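Local coordinates for glycosyl hydrolases family 31 family protein (Aspergillus niger, PDB 6DRU) that hydrolyses terminal alpha-xylosyl linkages, releasing alpha-xylose from the non-reducing terminal glucose of xyloglucan oligosaccharides, at residues I82-G87 with G106-L111; T86-G89 with G94-L97; S371-L376 with Q444-E449. One frame throughout, in Å; residues are numbered along the deposited sequence.

Contacts 1 and 2 belong to one region of the fold: they share Thr-86 and Gly-87, their centres are about 12 Å apart, and contact 1 joins strands 81-85 and 108-113 across strand 98-102, while contact 2 lies in the loop that connects 81-85 to 98-102. Contact 3 lies about 44 Å from contact 1, centre to centre, between two helices of the TIM-barrel domain. None of the three is wholly buried. Contact 1 is carried by one ion pair beside a glycan, whereas contact 2 rests on backbone hydrogen bonds, with a neighbouring subunit packed against its side chains. Contact 3 is made by side chains alone: the Arg-373 aliphatic chain over the Ala-446 methyl, with a charged, partly exposed end.

Contact 1: I82-G87 with G106-L111; sequences ILRTTG and GSETLL. With MAN (alpha-D-mannopyranose), chain I; MAN (alpha-D-mannopyranose), chain B; MAN (alpha-D-mannopyranose), chain C.
Arg-84 and Glu-108 reach each other across an intervening strand, and this end-on salt bridge carries most of a contact that buries just 114 Å² between the segments. The nearest CA atoms, those of Ile-82 and Glu-108, are 9.0 Å apart, too far for neighbouring strands; strand 98-102 runs between them. Both side chains start beside their own backbone N, with CG anti to the carbonyl carbon (chi1 -75° in Arg-84, -65° in Glu-108), and then run extended toward each other from opposite directions. NH1 of Arg-84 donates to OE1 of Glu-108 at 2.7 Å, with that oxygen almost in the guanidinium plane. NH2 of Arg-84 donates to the syn lone pair of Glu-108 OE2 at 3.2 Å, while its second bond, to OE1, is weak. The guanidinium and carboxylate planes are 33° apart, so the two-pronged pairing is twisted. CD1 of Ile-82 lies against the carboxylate, 3.6 Å from OE2 of Glu-108, and Tyr-100 of the intervening strand makes a cation-pi contact with Arg-84. A mannose of the attached glycan sets its O4 over one guanidinium face, and a second mannose donates from O6 to the backbone O of Glu-108 at 3.0 Å. The geometry is that of a cross-strand ion pair between next-nearest strands on one face of a four-stranded antiparallel sheet, beside a protein-attached glycan.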
# COMPACT_ATOMS: atom_id res chain seq x y z
N ILE A 82 -24.74 -15.56 28.53
CA ILE A 82 -24.81 -14.23 29.13
C ILE A 82 -23.62 -13.42 28.65
O ILE A 82 -22.49 -13.92 28.59
CB ILE A 82 -24.82 -14.31 30.68
CG1 ILE A 82 -26.15 -14.87 31.18
CG2 ILE A 82 -24.55 -12.95 31.30
CD1 ILE A 82 -26.30 -14.82 32.69
N LEU A 83 -23.88 -12.16 28.31
CA LEU A 83 -22.83 -11.21 27.95
C LEU A 83 -22.62 -10.24 29.10
O LEU A 83 -23.58 -9.75 29.70
CB LEU A 83 -23.21 -10.44 26.68
CG LEU A 83 -22.61 -9.04 26.51
CD1 LEU A 83 -21.13 -9.10 26.17
CD2 LEU A 83 -23.38 -8.25 25.46
N ARG A 84 -21.35 -9.99 29.42
CA ARG A 84 -20.98 -9.04 30.47
C ARG A 84 -19.92 -8.10 29.91
O ARG A 84 -18.79 -8.51 29.66
CB ARG A 84 -20.47 -9.76 31.72
CG ARG A 84 -21.56 -10.41 32.55
CD ARG A 84 -21.08 -10.70 33.97
NE ARG A 84 -22.15 -11.22 34.81
CZ ARG A 84 -22.35 -12.51 35.07
NH1 ARG A 84 -21.54 -13.42 34.55
NH2 ARG A 84 -23.35 -12.88 35.85
N THR A 85 -20.30 -6.84 29.70
CA THR A 85 -19.33 -5.82 29.31
C THR A 85 -18.55 -5.37 30.54
O THR A 85 -19.13 -5.11 31.60
CB THR A 85 -20.01 -4.63 28.65
OG1 THR A 85 -20.91 -4.01 29.57
CG2 THR A 85 -20.79 -5.08 27.42
N THR A 86 -17.22 -5.30 30.41
CA THR A 86 -16.35 -4.97 31.53
C THR A 86 -15.29 -3.99 31.06
O THR A 86 -15.22 -3.63 29.88
CB THR A 86 -15.70 -6.23 32.13
OG1 THR A 86 -15.06 -6.98 31.08
CG2 THR A 86 -16.74 -7.10 32.82
N GLY A 87 -14.45 -3.55 32.00
CA GLY A 87 -13.32 -2.71 31.69
C GLY A 87 -12.08 -3.52 31.38
O GLY A 87 -12.12 -4.74 31.22
N GLY A 106 -27.17 -24.01 37.97
CA GLY A 106 -27.24 -22.63 38.38
C GLY A 106 -25.94 -21.85 38.25
O GLY A 106 -25.98 -20.63 38.09
N SER A 107 -24.80 -22.53 38.32
CA SER A 107 -23.52 -21.83 38.22
C SER A 107 -23.28 -21.37 36.78
O SER A 107 -23.99 -21.74 35.84
CB SER A 107 -22.38 -22.74 38.68
OG SER A 107 -22.24 -23.86 37.83
N GLU A 108 -22.24 -20.55 36.61
CA GLU A 108 -21.87 -20.01 35.31
C GLU A 108 -20.46 -20.45 34.96
O GLU A 108 -19.63 -20.69 35.84
CB GLU A 108 -21.96 -18.48 35.29
CG GLU A 108 -23.36 -17.92 35.46
CD GLU A 108 -23.37 -16.41 35.55
OE1 GLU A 108 -22.28 -15.80 35.51
OE2 GLU A 108 -24.47 -15.82 35.67
N THR A 109 -20.19 -20.54 33.66
CA THR A 109 -18.89 -20.92 33.14
C THR A 109 -18.46 -19.93 32.08
O THR A 109 -19.23 -19.64 31.15
CB THR A 109 -18.92 -22.34 32.56
OG1 THR A 109 -19.01 -23.30 33.62
CG2 THR A 109 -17.67 -22.62 31.73
N LEU A 110 -17.24 -19.40 32.21
CA LEU A 110 -16.72 -18.46 31.22
C LEU A 110 -16.37 -19.21 29.94
O LEU A 110 -15.45 -20.03 29.93
CB LEU A 110 -15.51 -17.72 31.77
CG LEU A 110 -14.79 -16.86 30.72
CD1 LEU A 110 -15.65 -15.67 30.34
CD2 LEU A 110 -13.43 -16.41 31.22
N LEU A 111 -17.10 -18.93 28.86
CA LEU A 111 -16.77 -19.51 27.57
C LEU A 111 -15.51 -18.88 26.99
O LEU A 111 -14.53 -19.58 26.69
CB LEU A 111 -17.95 -19.33 26.61
CG LEU A 111 -19.29 -19.85 27.12
CD1 LEU A 111 -20.40 -19.43 26.19
CD2 LEU A 111 -19.27 -21.36 27.27
C1 MAN I . -16.45 -13.55 39.22
C2 MAN I . -17.46 -13.69 40.33
C3 MAN I . -18.81 -14.06 39.75
C4 MAN I . -19.16 -13.15 38.59
C5 MAN I . -17.99 -12.99 37.64
C6 MAN I . -18.35 -11.99 36.57
O2 MAN I . -17.56 -12.48 41.04
O3 MAN I . -19.79 -13.93 40.75
O4 MAN I . -20.25 -13.70 37.89
O5 MAN I . -16.86 -12.53 38.34
O6 MAN I . -18.38 -10.70 37.13
C1 MAN B . -15.36 -15.37 36.66
C2 MAN B . -15.07 -15.31 38.14
C3 MAN B . -14.63 -16.67 38.63
C4 MAN B . -15.62 -17.73 38.18
C5 MAN B . -15.88 -17.58 36.69
C6 MAN B . -16.89 -18.62 36.25
O2 MAN B . -16.24 -14.92 38.83
O3 MAN B . -14.57 -16.66 40.03
O4 MAN B . -15.08 -19.00 38.43
O5 MAN B . -16.39 -16.30 36.43
O6 MAN B . -18.19 -18.13 36.47
C1 MAN C . -10.64 -16.08 33.96
C2 MAN C . -10.05 -15.08 32.99
C3 MAN C . -10.44 -13.67 33.38
C4 MAN C . -11.92 -13.59 33.65
C5 MAN C . -12.29 -14.67 34.64
C6 MAN C . -13.76 -14.57 35.00
O2 MAN C . -10.49 -15.34 31.68
O3 MAN C . -10.10 -12.79 32.34
O4 MAN C . -12.24 -12.33 34.18
O5 MAN C . -12.03 -15.92 34.07
O6 MAN C . -14.03 -15.39 36.12

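Contact 2: T86-G89 with G94-L97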
# COMPACT_ATOMS: atom_id res chain seq x y z
N THR A 86 -17.22 -5.30 30.41
CA THR A 86 -16.35 -4.97 31.53
C THR A 86 -15.29 -3.99 31.06
O THR A 86 -15.22 -3.63 29.88
CB THR A 86 -15.70 -6.23 32.13
OG1 THR A 86 -15.06 -6.98 31.08
CG2 THR A 86 -16.74 -7.10 32.82
N GLY A 87 -14.45 -3.55 32.00
CA GLY A 87 -13.32 -2.71 31.69
C GLY A 87 -12.08 -3.52 31.38
O GLY A 87 -12.12 -4.74 31.22
N TRP A 88 -10.95 -2.82 31.29
CA TRP A 88 -9.65 -3.43 31.03
C TRP A 88 -8.71 -3.09 32.17
O TRP A 88 -8.59 -1.92 32.56
CB TRP A 88 -9.08 -2.98 29.69
CG TRP A 88 -7.59 -2.88 29.68
CD1 TRP A 88 -6.70 -3.92 29.73
CD2 TRP A 88 -6.81 -1.69 29.62
NE1 TRP A 88 -5.41 -3.44 29.70
CE2 TRP A 88 -5.45 -2.07 29.63
CE3 TRP A 88 -7.12 -0.33 29.55
CZ2 TRP A 88 -4.41 -1.15 29.58
CZ3 TRP A 88 -6.09 0.59 29.49
CH2 TRP A 88 -4.75 0.18 29.51
N GLY A 89 -8.03 -4.10 32.71
CA GLY A 89 -7.28 -3.92 33.93
C GLY A 89 -8.21 -3.89 35.14
O GLY A 89 -9.26 -4.53 35.16
N GLY A 94 -17.33 -0.68 30.43
CA GLY A 94 -18.13 -1.58 29.62
C GLY A 94 -17.81 -1.56 28.14
O GLY A 94 -18.73 -1.51 27.31
N TYR A 95 -16.53 -1.60 27.79
CA TYR A 95 -16.10 -1.66 26.40
C TYR A 95 -15.39 -2.96 26.05
O TYR A 95 -14.92 -3.11 24.91
CB TYR A 95 -15.19 -0.47 26.07
CG TYR A 95 -14.04 -0.28 27.04
CD1 TYR A 95 -12.92 -1.09 26.98
CD2 TYR A 95 -14.09 0.70 28.02
CE1 TYR A 95 -11.87 -0.93 27.87
CE2 TYR A 95 -13.04 0.88 28.91
CZ TYR A 95 -11.94 0.06 28.83
OH TYR A 95 -10.90 0.23 29.72
N ARG A 96 -15.28 -3.90 26.99
CA ARG A 96 -14.71 -5.21 26.74
C ARG A 96 -15.79 -6.27 26.88
O ARG A 96 -16.66 -6.16 27.75
CB ARG A 96 -13.55 -5.49 27.71
CG ARG A 96 -12.32 -4.64 27.45
CD ARG A 96 -11.47 -5.22 26.33
NE ARG A 96 -10.48 -4.26 25.85
CZ ARG A 96 -10.65 -3.49 24.78
NH1 ARG A 96 -11.76 -3.57 24.07
NH2 ARG A 96 -9.69 -2.64 24.42
N LEU A 97 -15.74 -7.29 26.04
CA LEU A 97 -16.77 -8.31 25.99
C LEU A 97 -16.32 -9.59 26.68
O LEU A 97 -15.15 -9.97 26.61
CB LEU A 97 -17.16 -8.62 24.54
CG LEU A 97 -17.52 -7.42 23.65
CD1 LEU A 97 -18.03 -7.90 22.30
CD2 LEU A 97 -18.54 -6.53 24.33
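Thr-86 and Arg-96 form a single antiparallel hydrogen-bonded pair, with their CA atoms 5.1 Å apart. Thr-86 N donates to Arg-96 O at 2.9 Å, and Arg-96 N returns a bond to Thr-86 O at 2.9 Å. Thr-86 O also receives a weak bond from Tyr-95 N at 3.2 Å. Tyr-95 and Arg-96 thus both face Thr-86, which defines a classic beta bulge, here in the connection between strands 81-85 and 98-102 of the antiparallel sheet. Tyr-95 lies over the start of the loop: with chi1 at 51°, CG sits between the backbone N and the carbonyl carbon, which turns one ring face to Thr-86 O and Gly-87 CA. Tyr-95 OH lies at the edge of the Trp-88 indole and accepts a weak hydrogen bond from Trp-88 N at 3.4 Å. Close by, Trp-88 CB packs on Tyr-95 CE1 at 3.9 Å. Arg-96 bends at chi2 (-82°), which brings its guanidinium face over Tyr-95 CD1, while Arg-96 CB lies 3.3 Å from Thr-86 O. Beyond the loop, Tyr-406 of a neighbouring subunit meets the Trp-88 ring edge-to-face, and Ser-417 of that subunit packs on Tyr-95 and Arg-96.

Contact 3: S371-L376 with Q444-E449; sequences SARKFL and QQAIEE. With GOL (glycerol), chain P.
Two helices of the TIM-barrel domain, 370-385 and 439-455, cross here, with Arg-373 of the first laid over Ala-446 of the second. The segment axes come within 9.4 Å and cross at -59°. Where they are nearest, the CA atoms of Arg-373 and Ala-446 are 5.1 Å apart, a closeness suited to the small alanine. The CB of Ala-446 touches the aliphatic part of the arginine from CB to CD, at 3.7 Å from CD of Arg-373. The arginine chain then bends at chi3, taking the guanidinium past Ala-446 to where Gln-445 covers one face and Glu-449, a turn further on, meets its edge. In this domain both helices belong to the outer layer around the barrel strands, and Ile-447 of the second reaches Phe-392 and Ile-394 on strand 391-394. Beyond the alanine, Arg-373 NE donates to Glu-449 OE1 at 3.2 Å, a salt bridge near the guanidinium plane, although the carboxylate is turned 55° from that plane. The Gln-445 amide stacks instead over a guanidinium face, the planes 20° apart, and sets Gln-445 OE1 above the centre of the guanidinium, 3.5 Å from CZ of Arg-373. A glycerol, probably from the crystallisation liquor, takes another edge, its O2 accepting from Arg-373 NH1 at 2.7 Å. That same NH1 also bonds to Ser-367 O, which further fixes the guanidinium's rotation.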
# COMPACT_ATOMS: atom_id res chain seq x y z
N SER A 371 -24.23 -12.12 -13.07
CA SER A 371 -24.37 -12.29 -14.51
C SER A 371 -23.48 -13.42 -15.02
O SER A 371 -23.86 -14.12 -15.97
CB SER A 371 -24.02 -10.98 -15.23
OG SER A 371 -24.94 -9.96 -14.89
N ALA A 372 -22.31 -13.62 -14.41
CA ALA A 372 -21.43 -14.70 -14.83
C ALA A 372 -21.98 -16.06 -14.43
O ALA A 372 -21.84 -17.04 -15.16
CB ALA A 372 -20.03 -14.48 -14.26
N ARG A 373 -22.62 -16.14 -13.25
CA ARG A 373 -23.27 -17.38 -12.85
C ARG A 373 -24.37 -17.76 -13.84
O ARG A 373 -24.56 -18.94 -14.15
CB ARG A 373 -23.83 -17.26 -11.43
CG ARG A 373 -22.76 -17.10 -10.36
CD ARG A 373 -23.30 -17.47 -9.00
NE ARG A 373 -24.40 -16.62 -8.57
CZ ARG A 373 -24.24 -15.50 -7.87
NH1 ARG A 373 -23.03 -15.09 -7.52
NH2 ARG A 373 -25.30 -14.78 -7.51
N LYS A 374 -25.09 -16.76 -14.36
CA LYS A 374 -26.13 -17.04 -15.34
C LYS A 374 -25.54 -17.48 -16.67
O LYS A 374 -26.05 -18.40 -17.31
CB LYS A 374 -27.00 -15.80 -15.56
CG LYS A 374 -27.82 -15.89 -16.84
CD LYS A 374 -28.94 -14.87 -16.93
CE LYS A 374 -29.19 -14.47 -18.39
NZ LYS A 374 -29.05 -15.62 -19.32
N PHE A 375 -24.45 -16.83 -17.08
CA PHE A 375 -23.79 -17.21 -18.32
C PHE A 375 -23.34 -18.66 -18.28
O PHE A 375 -23.46 -19.39 -19.28
CB PHE A 375 -22.60 -16.29 -18.59
CG PHE A 375 -21.91 -16.54 -19.91
CD1 PHE A 375 -20.94 -17.52 -20.03
CD2 PHE A 375 -22.23 -15.78 -21.02
CE1 PHE A 375 -20.32 -17.75 -21.24
CE2 PHE A 375 -21.61 -16.00 -22.23
CZ PHE A 375 -20.65 -16.99 -22.33
N LEU A 376 -22.81 -19.11 -17.14
CA LEU A 376 -22.26 -20.46 -17.07
C LEU A 376 -23.36 -21.51 -17.04
O LEU A 376 -23.22 -22.58 -17.64
CB LEU A 376 -21.35 -20.58 -15.85
CG LEU A 376 -21.02 -21.99 -15.36
CD1 LEU A 376 -20.12 -22.70 -16.35
CD2 LEU A 376 -20.36 -21.93 -13.99
N GLN A 444 -20.58 -23.15 -6.04
CA GLN A 444 -21.66 -24.07 -5.70
C GLN A 444 -23.01 -23.41 -5.90
O GLN A 444 -23.94 -24.03 -6.43
CB GLN A 444 -21.52 -24.52 -4.24
CG GLN A 444 -20.23 -25.24 -3.91
CD GLN A 444 -20.17 -25.67 -2.46
OE1 GLN A 444 -19.85 -24.87 -1.57
NE2 GLN A 444 -20.48 -26.93 -2.20
N GLN A 445 -23.13 -22.14 -5.50
CA GLN A 445 -24.39 -21.41 -5.64
C GLN A 445 -24.82 -21.30 -7.09
O GLN A 445 -26.03 -21.30 -7.38
CB GLN A 445 -24.24 -20.02 -5.01
CG GLN A 445 -25.45 -19.12 -5.17
CD GLN A 445 -25.16 -17.68 -4.76
OE1 GLN A 445 -24.02 -17.21 -4.85
NE2 GLN A 445 -26.19 -16.98 -4.31
N ALA A 446 -23.87 -21.22 -8.02
CA ALA A 446 -24.22 -21.10 -9.43
C ALA A 446 -25.03 -22.30 -9.92
O ALA A 446 -26.03 -22.14 -10.63
CB ALA A 446 -22.96 -20.93 -10.28
N ILE A 447 -24.63 -23.51 -9.53
CA ILE A 447 -25.38 -24.70 -9.96
C ILE A 447 -26.61 -24.90 -9.09
O ILE A 447 -27.64 -25.39 -9.58
CB ILE A 447 -24.48 -25.95 -9.95
CG1 ILE A 447 -23.34 -25.78 -10.95
CG2 ILE A 447 -25.27 -27.19 -10.30
CD1 ILE A 447 -22.07 -25.36 -10.31
N GLU A 448 -26.54 -24.53 -7.81
CA GLU A 448 -27.72 -24.61 -6.96
C GLU A 448 -28.85 -23.77 -7.53
O GLU A 448 -30.00 -24.21 -7.59
CB GLU A 448 -27.38 -24.17 -5.54
CG GLU A 448 -28.57 -24.17 -4.59
CD GLU A 448 -29.00 -25.57 -4.18
OE1 GLU A 448 -28.24 -26.53 -4.43
OE2 GLU A 448 -30.10 -25.71 -3.60
N GLU A 449 -28.53 -22.55 -7.98
CA GLU A 449 -29.53 -21.70 -8.61
C GLU A 449 -30.04 -22.33 -9.90
O GLU A 449 -31.24 -22.25 -10.20
CB GLU A 449 -28.94 -20.31 -8.89
CG GLU A 449 -28.64 -19.50 -7.64
CD GLU A 449 -27.82 -18.25 -7.93
OE1 GLU A 449 -27.14 -18.21 -8.97
OE2 GLU A 449 -27.86 -17.31 -7.10
C1 GOL P . -22.63 -11.48 -4.00
O1 GOL P . -23.45 -10.77 -4.88
C2 GOL P . -22.70 -12.95 -4.42
O2 GOL P . -23.17 -13.09 -5.72
C3 GOL P . -23.62 -13.63 -3.38
O3 GOL P . -23.62 -14.99 -3.66